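Local coordinates for adenylate kinase (PDB 3UMF), which catalyses the reversible transfer of a phosphate group between adenine nucleotides, turning ATP and AMP into two ADP, at residues 86-90 against 91-95; 201-204 against 205-209. All blocks are in the same frame, centred on the assembly; numbering follows the deposited sequence.

Interaction 1 of 2, residues 86-90 against 91-95; sequences ELVPL and EVVLA
With CG1 of V88 swung anti to its backbone N (chi1 -175°) and V92 holding the same setting, the two valines meet where an extended loop enters a helix. CG1 of V88 rests 3.9 Å from CB of V92, the two side chains crossing at about a right angle. The other branch of V92, CG2, lies beside the ring of P89, 4.0 Å from its CD. V92 thus packs against two successive loop residues, one through each of its methyls.

P89 occupies the N-cap position, and its carbonyl receives the first bond of the turn, a weak one from V92 N to P89 O, 3.2 Å long and bent to 132° at the hydrogen. The next bond is sounder, from L94 N to L90 O at 2.9 Å, and it marks the start of regular i to i+4 pairing. The chain of E91 folds back, which brings its OE1 to 3.8 Å from CB of P89, while its OE2 has a long, weak ion pair with K125. L90 and L94 lie one turn apart and touch only lightly, CD1 to CD1 at 4.5 Å; both pack on K125 of helix 120-129 and on Y116.

On the other flank, V88 and V92 share L78 of helix 73-84, and V88 also meets L64 of helix 60-68. A proline thus holds the N-cap position, and the residue just before it pairs with the one four places into the helix: CG1 of V88 lies 4.4 Å from CG2 of V93. These are the positions of a hydrophobic staple, here a loose one, at the point where the loop from helix 73-84 runs into helix 90-104 of the adenylate kinase fold.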
loop_
_atom_site.group_PDB
_atom_site.type_symbol
_atom_site.label_atom_id
_atom_site.label_comp_id
_atom_site.label_asym_id
_atom_site.label_seq_id
_atom_site.Cartn_x
_atom_site.Cartn_y
_atom_site.Cartn_z
ATOM N N GLU A 86 7.065 19.932 5.474
ATOM C CA GLU A 86 5.617 20.079 5.551
ATOM C C GLU A 86 4.907 18.827 5.051
ATOM O O GLU A 86 5.444 18.073 4.235
ATOM C CB GLU A 86 5.152 21.284 4.732
ATOM C CG GLU A 86 5.458 22.638 5.345
ATOM C CD GLU A 86 4.861 23.771 4.537
ATOM O OE1 GLU A 86 3.828 23.540 3.872
ATOM O OE2 GLU A 86 5.423 24.886 4.552
ATOM N N LEU A 87 3.690 18.619 5.539
ATOM C CA LEU A 87 2.890 17.477 5.131
ATOM C C LEU A 87 2.209 17.735 3.792
ATOM O O LEU A 87 1.653 18.811 3.570
ATOM C CB LEU A 87 1.825 17.177 6.186
ATOM C CG LEU A 87 1.855 15.773 6.785
ATOM C CD1 LEU A 87 3.046 15.618 7.719
ATOM C CD2 LEU A 87 0.549 15.479 7.503
ATOM N N VAL A 88 2.259 16.754 2.900
ATOM C CA VAL A 88 1.507 16.830 1.656
ATOM C C VAL A 88 0.061 16.437 1.933
ATOM O O VAL A 88 -0.196 15.363 2.477
ATOM C CB VAL A 88 2.104 15.903 0.585
ATOM C CG1 VAL A 88 1.378 16.088 -0.742
ATOM C CG2 VAL A 88 3.592 16.183 0.423
ATOM N N PRO A 89 -0.892 17.318 1.579
ATOM C CA PRO A 89 -2.309 17.038 1.842
ATOM C C PRO A 89 -2.783 15.757 1.155
ATOM O O PRO A 89 -2.270 15.406 0.090
ATOM C CB PRO A 89 -3.023 18.251 1.237
ATOM C CG PRO A 89 -2.007 19.338 1.271
ATOM C CD PRO A 89 -0.692 18.661 1.008
ATOM N N LEU A 90 -3.740 15.072 1.770
ATOM C CA LEU A 90 -4.288 13.837 1.216
ATOM C C LEU A 90 -4.922 14.079 -0.152
ATOM O O LEU A 90 -4.842 13.231 -1.041
ATOM C CB LEU A 90 -5.312 13.238 2.185
ATOM C CG LEU A 90 -6.168 12.063 1.706
ATOM C CD1 LEU A 90 -5.303 10.869 1.329
ATOM C CD2 LEU A 90 -7.176 11.677 2.775
ATOM N N GLU A 91 -5.534 15.249 -0.314
ATOM C CA GLU A 91 -6.188 15.628 -1.562
ATOM C C GLU A 91 -5.219 15.615 -2.747
ATOM O O GLU A 91 -5.594 15.242 -3.860
ATOM C CB GLU A 91 -6.840 17.010 -1.429
ATOM C CG GLU A 91 -8.089 17.044 -0.552
ATOM C CD GLU A 91 -7.787 16.871 0.928
ATOM O OE1 GLU A 91 -6.660 17.202 1.356
ATOM O OE2 GLU A 91 -8.677 16.396 1.667
ATOM N N VAL A 92 -3.976 16.023 -2.504
ATOM C CA VAL A 92 -2.955 16.037 -3.550
ATOM C C VAL A 92 -2.589 14.620 -3.995
ATOM O O VAL A 92 -2.530 14.334 -5.192
ATOM C CB VAL A 92 -1.679 16.775 -3.092
ATOM C CG1 VAL A 92 -0.609 16.702 -4.169
ATOM C CG2 VAL A 92 -1.996 18.225 -2.748
ATOM N N VAL A 93 -2.347 13.740 -3.028
ATOM C CA VAL A 93 -2.020 12.350 -3.317
ATOM C C VAL A 93 -3.181 11.664 -4.028
ATOM O O VAL A 93 -2.984 10.911 -4.984
ATOM C CB VAL A 93 -1.691 11.574 -2.020
ATOM C CG1 VAL A 93 -1.564 10.082 -2.299
ATOM C CG2 VAL A 93 -0.418 12.115 -1.385
ATOM N N LEU A 94 -4.391 11.946 -3.558
ATOM C CA LEU A 94 -5.604 11.361 -4.113
ATOM C C LEU A 94 -5.789 11.736 -5.583
ATOM O O LEU A 94 -6.120 10.887 -6.411
ATOM C CB LEU A 94 -6.816 11.805 -3.290
ATOM C CG LEU A 94 -7.880 10.750 -2.981
ATOM C CD1 LEU A 94 -7.238 9.478 -2.447
ATOM C CD2 LEU A 94 -8.898 11.296 -1.985
ATOM N N ALA A 95 -5.563 13.006 -5.904
ATOM C CA ALA A 95 -5.669 13.477 -7.281
ATOM C C ALA A 95 -4.614 12.832 -8.180
ATOM O O ALA A 95 -4.886 12.520 -9.339
ATOM C CB ALA A 95 -5.563 14.994 -7.334
#

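Interaction 2 of 2, residues 201-204 against 205-209; sequences DAIF and DKVNH
Four successive i to i+4 hydrogen bonds, from D205 N to D201 O through N208 N to F204 O, join 201-204 to 205-209 as regular alpha-helix, all of them nearly straight. The shortest, V207 N to I203 O, measures 2.9 Å.

On this frame the side chains of F204 and N208, one turn apart, meet. The amide of N208 comes over one face of the phenyl ring: ND2 stands 3.2 Å above the ring plane of F204, displaced toward the rim, where CE2 is its nearest carbon, also at 3.2 Å. Ring and amide planes are 77° apart, so the amide stands steeply over the ring instead of stacking flat on it. Different first torsions bring the two together: the ring of F204, anti to the backbone N (chi1 -174°), leans forward along the helix, while N208 turns CG back beside its own N (chi1 -66°).

I203 and V207 form the apolar counterpart of this pair, CG2 to CG2 at 4.2 Å. D205 folds its carboxylate back along the helix, bringing its CG to 3.2 Å from D201 O. This is a meeting of acceptors and not a bond, the D201 carbonyl being bonded to D205 N. The two aspartates keep their charged ends well apart, with D201 OD1 and D205 OD2 separated by 6.4 Å. NZ of K206 forms a salt bridge with E210 farther along the same helix.

I203 and V207 face the sheet, touching F139 of strand 135-140 and I194 of strand 191-195. F204 and N208 turn to helix 42-53, which I203 also reaches at Q45; K48 makes a cation-pi contact with the ring of F204, and L49 and F53 pack on N208.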
loop_
_atom_site.group_PDB
_atom_site.type_symbol
_atom_site.label_atom_id
_atom_site.label_comp_id
_atom_site.label_asym_id
_atom_site.label_seq_id
_atom_site.Cartn_x
_atom_site.Cartn_y
_atom_site.Cartn_z
ATOM N N ASP A 201 8.216 -17.764 -0.966
ATOM C CA ASP A 201 7.428 -18.619 -1.854
ATOM C C ASP A 201 6.108 -19.079 -1.229
ATOM O O ASP A 201 5.084 -19.134 -1.908
ATOM C CB ASP A 201 8.247 -19.841 -2.286
ATOM C CG ASP A 201 9.422 -19.475 -3.178
ATOM O OD1 ASP A 201 9.265 -18.586 -4.042
ATOM O OD2 ASP A 201 10.504 -20.078 -3.014
ATOM N N ALA A 202 6.139 -19.423 0.057
ATOM C CA ALA A 202 4.937 -19.868 0.755
ATOM C C ALA A 202 3.932 -18.730 0.891
ATOM O O ALA A 202 2.721 -18.931 0.758
ATOM C CB ALA A 202 5.293 -20.432 2.126
ATOM N N ILE A 203 4.441 -17.534 1.160
ATOM C CA ILE A 203 3.599 -16.347 1.251
ATOM C C ILE A 203 2.962 -16.033 -0.102
ATOM O O ILE A 203 1.770 -15.737 -0.180
ATOM C CB ILE A 203 4.412 -15.125 1.736
ATOM C CG1 ILE A 203 4.850 -15.319 3.193
ATOM C CG2 ILE A 203 3.599 -13.848 1.611
ATOM C CD1 ILE A 203 5.949 -14.365 3.621
ATOM N N PHE A 204 3.755 -16.116 -1.167
ATOM C CA PHE A 204 3.273 -15.785 -2.504
ATOM C C PHE A 204 2.185 -16.752 -2.959
ATOM O O PHE A 204 1.177 -16.338 -3.531
ATOM C CB PHE A 204 4.432 -15.776 -3.505
ATOM C CG PHE A 204 4.042 -15.309 -4.883
ATOM C CD1 PHE A 204 3.580 -14.020 -5.089
ATOM C CD2 PHE A 204 4.148 -16.157 -5.974
ATOM C CE1 PHE A 204 3.223 -13.584 -6.354
ATOM C CE2 PHE A 204 3.793 -15.726 -7.245
ATOM C CZ PHE A 204 3.331 -14.438 -7.432
ATOM N N ASP A 205 2.393 -18.041 -2.702
ATOM C CA ASP A 205 1.399 -19.057 -3.043
ATOM C C ASP A 205 0.081 -18.829 -2.298
ATOM O O ASP A 205 -1.000 -18.954 -2.879
ATOM C CB ASP A 205 1.933 -20.462 -2.750
ATOM C CG ASP A 205 3.040 -20.886 -3.710
ATOM O OD1 ASP A 205 3.132 -20.316 -4.819
ATOM O OD2 ASP A 205 3.812 -21.802 -3.357
ATOM N N LYS A 206 0.171 -18.492 -1.013
ATOM C CA LYS A 206 -1.022 -18.225 -0.207
ATOM C C LYS A 206 -1.773 -16.985 -0.696
ATOM O O LYS A 206 -3.002 -16.995 -0.780
ATOM C CB LYS A 206 -0.658 -18.080 1.273
ATOM C CG LYS A 206 -1.853 -17.870 2.197
ATOM C CD LYS A 206 -2.858 -19.010 2.088
ATOM C CE LYS A 206 -3.934 -18.905 3.165
ATOM N NZ LYS A 206 -5.004 -19.928 2.998
ATOM N N VAL A 207 -1.033 -15.928 -1.021
ATOM C CA VAL A 207 -1.632 -14.705 -1.549
ATOM C C VAL A 207 -2.428 -14.981 -2.820
ATOM O O VAL A 207 -3.553 -14.508 -2.975
ATOM C CB VAL A 207 -0.564 -13.625 -1.849
ATOM C CG1 VAL A 207 -1.171 -12.476 -2.634
ATOM C CG2 VAL A 207 0.050 -13.116 -0.563
ATOM N N ASN A 208 -1.842 -15.757 -3.725
ATOM C CA ASN A 208 -2.514 -16.099 -4.975
ATOM C C ASN A 208 -3.753 -16.957 -4.752
ATOM O O ASN A 208 -4.730 -16.842 -5.488
ATOM C CB ASN A 208 -1.548 -16.791 -5.941
ATOM C CG ASN A 208 -0.440 -15.869 -6.408
ATOM O OD1 ASN A 208 -0.570 -14.646 -6.353
ATOM N ND2 ASN A 208 0.655 -16.451 -6.878
ATOM N N HIS A 209 -3.704 -17.816 -3.737
ATOM C CA HIS A 209 -4.843 -18.657 -3.388
ATOM C C HIS A 209 -6.001 -17.807 -2.874
ATOM O O HIS A 209 -7.156 -18.027 -3.233
ATOM C CB HIS A 209 -4.439 -19.695 -2.335
ATOM C CG HIS A 209 -5.544 -20.631 -1.953
ATOM N ND1 HIS A 209 -6.334 -20.434 -0.842
ATOM C CD2 HIS A 209 -5.989 -21.770 -2.534
ATOM C CE1 HIS A 209 -7.219 -21.411 -0.754
ATOM N NE2 HIS A 209 -7.031 -22.235 -1.769
#

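Interaction 1 precedes interaction 2 along the chain, and the two lie on opposite sides of its centre. Their own centres are 33 Å apart, and about 23 Å separates their nearest atoms, so neither touches the other. The first starts helix 90-104 among the helices 60-68, 73-84 and 120-129; the second belongs to helix 200-212, which packs beside the outermost strand 191-195 and helix 42-53. Between them in sequence come three strands of the five-stranded parallel sheet, 110-114, 135-140 and 191-195. Together they place one local contact at the start of a helix at the chain's surface and the other within a helix packed against the edge of the sheet.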